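Local coordinates for protein heroin esterase (PDB 1LZL) that probably hydrolyses acetyl esters, heroin among them, as a bacterial esterase of the alpha/beta-hydrolase fold, at residues A24-A29 against G89-T94; L54-L59 against V65-V70; T252-M257 against E268-L273. All coordinates share one frame; numbering follows the deposited sequence. Where two conformers were deposited one is given.

Interaction 1 (A24-A29 against G89-T94)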
# COMPACT_ATOMS: atom_id res chain seq x y z
N ALA A 24 -17.04 -11.63 -0.92
CA ALA A 24 -18.47 -11.72 -0.63
C ALA A 24 -18.69 -12.34 0.74
O ALA A 24 -19.68 -12.08 1.43
CB ALA A 24 -19.14 -12.47 -1.77
N ASP A 25 -17.75 -13.18 1.16
CA ASP A 25 -17.83 -13.85 2.45
C ASP A 25 -16.61 -13.32 3.22
O ASP A 25 -15.53 -13.92 3.18
CB ASP A 25 -17.77 -15.37 2.42
CG ASP A 25 -17.83 -16.00 3.79
OD1 ASP A 25 -18.02 -15.30 4.78
OD2 ASP A 25 -17.76 -17.26 3.88
N LEU A 26 -16.83 -12.19 3.87
CA LEU A 26 -15.69 -11.55 4.52
C LEU A 26 -15.08 -12.39 5.63
O LEU A 26 -13.85 -12.43 5.67
CB LEU A 26 -16.15 -10.20 5.04
CG LEU A 26 -15.07 -9.16 5.18
CD1 LEU A 26 -14.14 -9.10 3.97
CD2 LEU A 26 -15.73 -7.80 5.44
N PRO A 27 -15.81 -13.06 6.51
CA PRO A 27 -15.10 -13.83 7.55
C PRO A 27 -14.16 -14.88 6.96
O PRO A 27 -13.04 -15.17 7.38
CB PRO A 27 -16.24 -14.54 8.27
CG PRO A 27 -17.45 -13.72 8.03
CD PRO A 27 -17.28 -13.15 6.65
N ASN A 28 -14.67 -15.52 5.89
CA ASN A 28 -13.82 -16.55 5.30
C ASN A 28 -12.64 -15.96 4.54
O ASN A 28 -11.54 -16.50 4.57
CB ASN A 28 -14.66 -17.46 4.40
CG ASN A 28 -13.78 -18.63 3.98
OD1 ASN A 28 -13.47 -19.52 4.79
ND2 ASN A 28 -13.40 -18.56 2.71
N ALA A 29 -12.87 -14.83 3.86
CA ALA A 29 -11.81 -14.09 3.19
C ALA A 29 -10.69 -13.72 4.17
O ALA A 29 -9.51 -13.88 3.89
CB ALA A 29 -12.34 -12.83 2.54
N GLY A 89 -7.63 -4.79 0.30
CA GLY A 89 -8.90 -4.30 -0.17
C GLY A 89 -9.69 -3.46 0.82
O GLY A 89 -10.91 -3.30 0.65
N PHE A 90 -9.02 -2.86 1.80
CA PHE A 90 -9.62 -2.00 2.85
C PHE A 90 -10.31 -2.85 3.92
O PHE A 90 -10.65 -2.29 4.98
CB PHE A 90 -10.61 -0.94 2.34
CG PHE A 90 -10.05 -0.01 1.28
CD1 PHE A 90 -9.04 0.89 1.56
CD2 PHE A 90 -10.52 -0.02 -0.03
CE1 PHE A 90 -8.53 1.73 0.57
CE2 PHE A 90 -10.05 0.82 -1.02
CZ PHE A 90 -9.03 1.72 -0.73
N ALA A 91 -10.52 -4.14 3.70
CA ALA A 91 -11.36 -4.92 4.63
C ALA A 91 -10.68 -6.12 5.23
O ALA A 91 -11.27 -6.75 6.15
CB ALA A 91 -12.66 -5.34 3.89
N ILE A 92 -9.49 -6.48 4.72
CA ILE A 92 -8.78 -7.63 5.30
C ILE A 92 -7.31 -7.28 5.54
O ILE A 92 -6.86 -6.22 5.03
CB ILE A 92 -8.86 -8.91 4.42
CG1 ILE A 92 -8.00 -8.91 3.17
CG2 ILE A 92 -10.33 -9.18 4.10
CD1 ILE A 92 -8.25 -10.14 2.29
N GLY A 93 -6.59 -8.11 6.28
CA GLY A 93 -5.15 -7.91 6.47
C GLY A 93 -4.85 -7.25 7.79
O GLY A 93 -5.68 -6.60 8.44
N THR A 94 -3.61 -7.40 8.22
CA THR A 94 -3.03 -6.89 9.42
C THR A 94 -1.68 -6.26 9.12
O THR A 94 -1.01 -6.59 8.13
CB THR A 94 -2.83 -8.00 10.48
OG1 THR A 94 -1.82 -8.91 10.00
CG2 THR A 94 -4.10 -8.79 10.66
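Ala29, whose CB points at Ile92, donates its N to Asp25 O at 2.9 Å, closing the first turn of helix 26-41. Asp25 is the N-cap of that helix. The loop it faces follows strand 79-85 of the alpha/beta-hydrolase sheet, and its Gly89 ends a His-Gly-Gly-Gly sequence that in relatives of the hormone-sensitive lipase type helps to build the oxyanion hole, a role probably kept here. The contact illustrates how the start of a helix can be laid against such a loop, in these two segments through apolar side chains. From Leu26 a single branch, CD1, does the touching: it lies 3.8 Å from Ile92 CG2 and 4.0 Å from Ala91 CB, resting on two consecutive residues of the loop. With CG1 of Ile92 held between its own backbone N and carbonyl carbon (chi1 75°), CG2 is turned anti to the carbonyl carbon and faces the helix. A polar tie lies beside these methyls, from Arg30 NH2 to Ala91 O, while Tyr220 of helix 211-222 packs on both Leu26 and Ala91. Ile92 CG2 also faces the second helical methyl, Ala29 CB, more loosely at 4.4 Å.

Interaction 2 (L54-L59 against V65-V70)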
# COMPACT_ATOMS: atom_id res chain seq x y z
N LEU A 54 4.66 1.18 18.72
CA LEU A 54 4.38 2.57 19.06
C LEU A 54 2.87 2.74 19.09
O LEU A 54 2.11 1.99 18.46
CB LEU A 54 4.95 3.56 18.03
CG LEU A 54 6.42 3.40 17.68
CD1 LEU A 54 6.93 4.40 16.63
CD2 LEU A 54 7.23 3.51 18.96
N SER A 55 2.43 3.78 19.80
CA SER A 55 1.03 4.14 19.88
C SER A 55 0.82 5.58 19.47
O SER A 55 1.14 6.48 20.22
CB SER A 55 0.68 3.90 21.35
OG SER A 55 -0.69 4.04 21.59
N ALA A 56 0.26 5.83 18.29
CA ALA A 56 -0.05 7.16 17.78
C ALA A 56 -1.46 7.56 18.19
O ALA A 56 -2.46 6.86 17.99
CB ALA A 56 0.08 7.16 16.26
N PRO A 57 -1.68 8.73 18.78
CA PRO A 57 -3.05 9.17 19.06
C PRO A 57 -3.88 9.27 17.77
O PRO A 57 -3.42 9.77 16.74
CB PRO A 57 -2.82 10.55 19.70
CG PRO A 57 -1.42 10.48 20.27
CD PRO A 57 -0.63 9.65 19.30
N GLY A 58 -5.11 8.73 17.78
CA GLY A 58 -5.97 8.84 16.61
C GLY A 58 -6.48 10.28 16.40
O GLY A 58 -6.35 11.11 17.31
N LEU A 59 -7.01 10.53 15.21
CA LEU A 59 -7.68 11.82 14.95
C LEU A 59 -9.02 11.91 15.66
O LEU A 59 -9.64 10.89 15.96
CB LEU A 59 -7.97 12.08 13.47
CG LEU A 59 -6.77 12.05 12.55
CD1 LEU A 59 -7.15 12.62 11.16
CD2 LEU A 59 -5.52 12.76 13.06
N VAL A 65 -3.65 4.40 17.38
CA VAL A 65 -3.25 3.63 16.21
C VAL A 65 -1.93 2.98 16.52
O VAL A 65 -0.92 3.67 16.71
CB VAL A 65 -3.18 4.55 14.98
CG1 VAL A 65 -2.73 3.80 13.74
CG2 VAL A 65 -4.55 5.20 14.77
N LYS A 66 -1.93 1.63 16.56
CA LYS A 66 -0.63 1.02 16.81
C LYS A 66 0.23 0.98 15.53
O LYS A 66 -0.27 0.90 14.43
CB LYS A 66 -0.74 -0.41 17.32
CG LYS A 66 -1.65 -0.49 18.55
CD LYS A 66 -1.11 0.33 19.73
CE LYS A 66 -1.93 0.08 21.00
NZ LYS A 66 -1.57 1.05 22.08
N ILE A 67 1.54 1.06 15.75
CA ILE A 67 2.55 1.05 14.71
C ILE A 67 3.58 -0.03 15.05
O ILE A 67 4.15 -0.03 16.15
CB ILE A 67 3.25 2.42 14.61
CG1 ILE A 67 2.23 3.51 14.24
CG2 ILE A 67 4.42 2.37 13.65
CD1 ILE A 67 2.85 4.90 14.39
N ARG A 68 3.84 -0.92 14.12
CA ARG A 68 4.94 -1.87 14.25
C ARG A 68 6.18 -1.16 13.71
O ARG A 68 6.33 -0.97 12.49
CB ARG A 68 4.67 -3.15 13.48
CG ARG A 68 3.42 -3.87 13.96
CD ARG A 68 3.10 -5.12 13.21
NE ARG A 68 3.97 -6.29 13.32
CZ ARG A 68 4.00 -7.09 14.37
NH1 ARG A 68 3.23 -6.86 15.43
NH2 ARG A 68 4.82 -8.12 14.31
N PHE A 69 7.06 -0.77 14.62
CA PHE A 69 8.18 0.12 14.31
C PHE A 69 9.46 -0.69 14.29
O PHE A 69 9.95 -1.20 15.33
CB PHE A 69 8.20 1.24 15.36
CG PHE A 69 9.24 2.31 15.09
CD1 PHE A 69 9.19 3.02 13.91
CD2 PHE A 69 10.23 2.63 16.02
CE1 PHE A 69 10.09 4.05 13.63
CE2 PHE A 69 11.16 3.62 15.76
CZ PHE A 69 11.10 4.31 14.55
N VAL A 70 9.98 -0.87 13.10
CA VAL A 70 11.12 -1.70 12.76
C VAL A 70 12.34 -0.82 12.61
O VAL A 70 12.35 0.14 11.81
CB VAL A 70 10.87 -2.53 11.49
CG1 VAL A 70 12.01 -3.53 11.25
CG2 VAL A 70 9.53 -3.26 11.56
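Leu54 lays its CD1 methyl over one face of the Phe69 ring, a CH-pi contact 3.9 Å from the centroid and 27° off the ring normal. The methyl is shifted toward the rim on the CG side, where CD1 comes within 3.5 Å of Phe69 CG, and Leu54 CG leans on Phe69 CB. Placing the ring under this branch is the job of the Phe69 torsion, which sets CG anti to the backbone N (chi1 -175°). On the same face of the sheet Leu54 CB meets Ile67 CB, and Ile67 CD1 reaches along to Ala56 CB at 4.0 Å. The backbones here form the antiparallel beta hairpin of strands 49-56 and 65-72, at one margin of the hydrolase sheet. Leu54 with Ile67 and Ala56 with Val65 are hydrogen-bonded pairs, each joined by two bonds; Val65 N to Ala56 O, at 2.8 Å, is nearly straight. Between them Ser55 and Lys66 form a non-hydrogen-bonded pair whose side chains take the other face. There the lysine chain, bent at chi2 (-62°), brings NZ to 3.2 Å from Ser55 OG, a bond that is tentative because the serine has two conformers. A leucine in place of Lys66 would probably leave that hydroxyl without its ammonium donor and Glu64 without the mate of its long, weak ion pair. Tyr139 of helix 128-142 touches Ala56 on the face that carries Leu54, Ile67 and Val65.

Interaction 3 (T252-M257 against E268-L273)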
# COMPACT_ATOMS: atom_id res chain seq x y z
N THR A 252 7.65 10.04 -6.71
CA THR A 252 6.83 8.85 -6.51
C THR A 252 7.34 7.66 -7.30
O THR A 252 7.82 7.84 -8.41
CB THR A 252 5.41 9.19 -7.00
OG1 THR A 252 4.89 10.22 -6.14
CG2 THR A 252 4.42 8.01 -6.95
N TYR A 253 7.19 6.47 -6.75
CA TYR A 253 7.41 5.22 -7.45
C TYR A 253 6.02 4.58 -7.54
O TYR A 253 5.35 4.51 -6.49
CB TYR A 253 8.37 4.29 -6.70
CG TYR A 253 8.53 2.93 -7.37
CD1 TYR A 253 7.70 1.85 -7.07
CD2 TYR A 253 9.50 2.76 -8.36
CE1 TYR A 253 7.84 0.63 -7.69
CE2 TYR A 253 9.69 1.52 -9.01
CZ TYR A 253 8.83 0.48 -8.65
OH TYR A 253 8.93 -0.76 -9.24
N LEU A 254 5.61 4.08 -8.69
CA LEU A 254 4.30 3.39 -8.81
C LEU A 254 4.48 2.16 -9.67
O LEU A 254 4.99 2.28 -10.81
CB LEU A 254 3.26 4.34 -9.41
CG LEU A 254 1.80 3.93 -9.21
CD1 LEU A 254 0.87 5.12 -9.26
CD2 LEU A 254 1.35 2.90 -10.27
N SER A 255 4.15 0.98 -9.18
CA SER A 255 4.20 -0.24 -9.97
C SER A 255 2.80 -0.80 -10.19
O SER A 255 1.89 -0.70 -9.36
CB SER A 255 5.10 -1.30 -9.31
OG SER A 255 4.55 -1.62 -8.01
N THR A 256 2.61 -1.42 -11.36
CA THR A 256 1.38 -2.11 -11.72
C THR A 256 1.75 -3.46 -12.32
O THR A 256 2.88 -3.77 -12.72
CB THR A 256 0.55 -1.28 -12.73
OG1 THR A 256 1.35 -1.05 -13.91
CG2 THR A 256 0.16 0.07 -12.15
N MET A 257 0.75 -4.36 -12.37
CA MET A 257 0.88 -5.71 -12.88
C MET A 257 -0.02 -5.89 -14.09
O MET A 257 -1.07 -5.28 -14.18
CB MET A 257 0.56 -6.73 -11.80
CG MET A 257 1.37 -6.54 -10.53
SD MET A 257 3.11 -6.91 -10.71
CE MET A 257 3.89 -5.56 -9.87
N GLU A 268 -2.63 5.48 -15.08
CA GLU A 268 -3.19 6.81 -15.27
C GLU A 268 -2.81 7.79 -14.18
O GLU A 268 -2.57 8.95 -14.44
CB GLU A 268 -4.76 6.72 -15.33
CG GLU A 268 -5.21 6.09 -16.63
CD GLU A 268 -6.72 5.89 -16.76
OE1 GLU A 268 -7.48 6.24 -15.80
OE2 GLU A 268 -7.12 5.35 -17.82
N TYR A 269 -2.76 7.31 -12.93
CA TYR A 269 -2.37 8.23 -11.84
C TYR A 269 -0.93 8.66 -12.00
O TYR A 269 -0.55 9.82 -11.83
CB TYR A 269 -2.57 7.55 -10.51
CG TYR A 269 -2.58 8.45 -9.29
CD1 TYR A 269 -3.61 9.36 -9.11
CD2 TYR A 269 -1.57 8.38 -8.31
CE1 TYR A 269 -3.63 10.19 -8.00
CE2 TYR A 269 -1.60 9.20 -7.18
CZ TYR A 269 -2.65 10.10 -7.05
OH TYR A 269 -2.70 10.93 -5.93
N ALA A 270 -0.04 7.70 -12.34
CA ALA A 270 1.37 8.00 -12.57
C ALA A 270 1.53 9.02 -13.69
O ALA A 270 2.34 9.97 -13.58
CB ALA A 270 2.15 6.74 -12.92
N LEU A 271 0.78 8.82 -14.77
CA LEU A 271 0.87 9.76 -15.90
C LEU A 271 0.42 11.13 -15.47
O LEU A 271 1.06 12.14 -15.79
CB LEU A 271 0.06 9.19 -17.09
CG LEU A 271 -0.03 10.13 -18.30
CD1 LEU A 271 1.35 10.40 -18.87
CD2 LEU A 271 -0.99 9.54 -19.35
N ARG A 272 -0.69 11.25 -14.71
CA ARG A 272 -1.14 12.56 -14.28
C ARG A 272 -0.18 13.17 -13.28
O ARG A 272 0.02 14.39 -13.30
CB ARG A 272 -2.54 12.43 -13.69
CG ARG A 272 -3.54 12.13 -14.81
CD ARG A 272 -4.89 11.72 -14.21
NE ARG A 272 -5.25 12.68 -13.25
CZ ARG A 272 -5.78 13.01 -12.13
NH1 ARG A 272 -6.32 12.11 -11.33
NH2 ARG A 272 -5.75 14.31 -11.85
N LEU A 273 0.46 12.38 -12.42
CA LEU A 273 1.48 12.98 -11.57
C LEU A 273 2.61 13.59 -12.41
O LEU A 273 3.04 14.74 -12.18
CB LEU A 273 2.04 11.89 -10.63
CG LEU A 273 1.22 11.40 -9.46
CD1 LEU A 273 1.87 10.13 -8.88
CD2 LEU A 273 1.10 12.43 -8.33
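Strand 252-257 and helix 268-273 run nearly antiparallel, their short axes 9.2 Å apart at an angle of 154°, and Leu254 and Ala270 bring the two backbones nearest, CA to CA at 6.6 Å. The spacing is bridged by alternate residues of the strand, Thr252 and Leu254, in a worked case of how a helix is seated on a sheet. Leu254 sends its CD1 branch into the helix surface, its CG set anti to the backbone N (chi1 -163°). That methyl sits at the edge of the Tyr269 ring, near the ring plane, 4.2 Å from CD2, and lies equally far from Ala270 CB. The leucine and tyrosine side chains cross at about a right angle, a meeting of methyl and ring rim in which the aromatic face plays no part. One helical turn on from Tyr269, Leu273 presents CD1 to Thr252, where CG2 of the threonine meets it at 3.8 Å. Thr252 thus has two uses: its methyl packs on the helix, while OG1 is occupied by Pro250 O and Gln184 NE2. Ala270 and Leu273 also rest on strand 280-285, through Leu282 and Val280 respectively, so the helix straddles two neighbouring parallel strands. Strand, helix and next strand together make a beta-alpha-beta crossover, the repeating connection of the alpha/beta-hydrolase fold, here at the margin of the sheet closed by strand 280-285.

Interaction 1 is opened by helix 26-41 and closes at the loop 89-94; the hairpin of interaction 2 falls within that span, and interaction 3 comes much later. Interactions 2 and 3 share one mixed sheet yet lie near its two margins, their centres 28 Å apart and on opposite sides of the chain's centre. Interaction 1 joins no strands: its centre is 22 Å from that of interaction 2 and 26 Å from that of interaction 3, and none of the three touches another. Together they sample hairpin pairing, a beta-alpha-beta crossover and an N-terminal helix laid against the loop that probably serves the oxyanion hole.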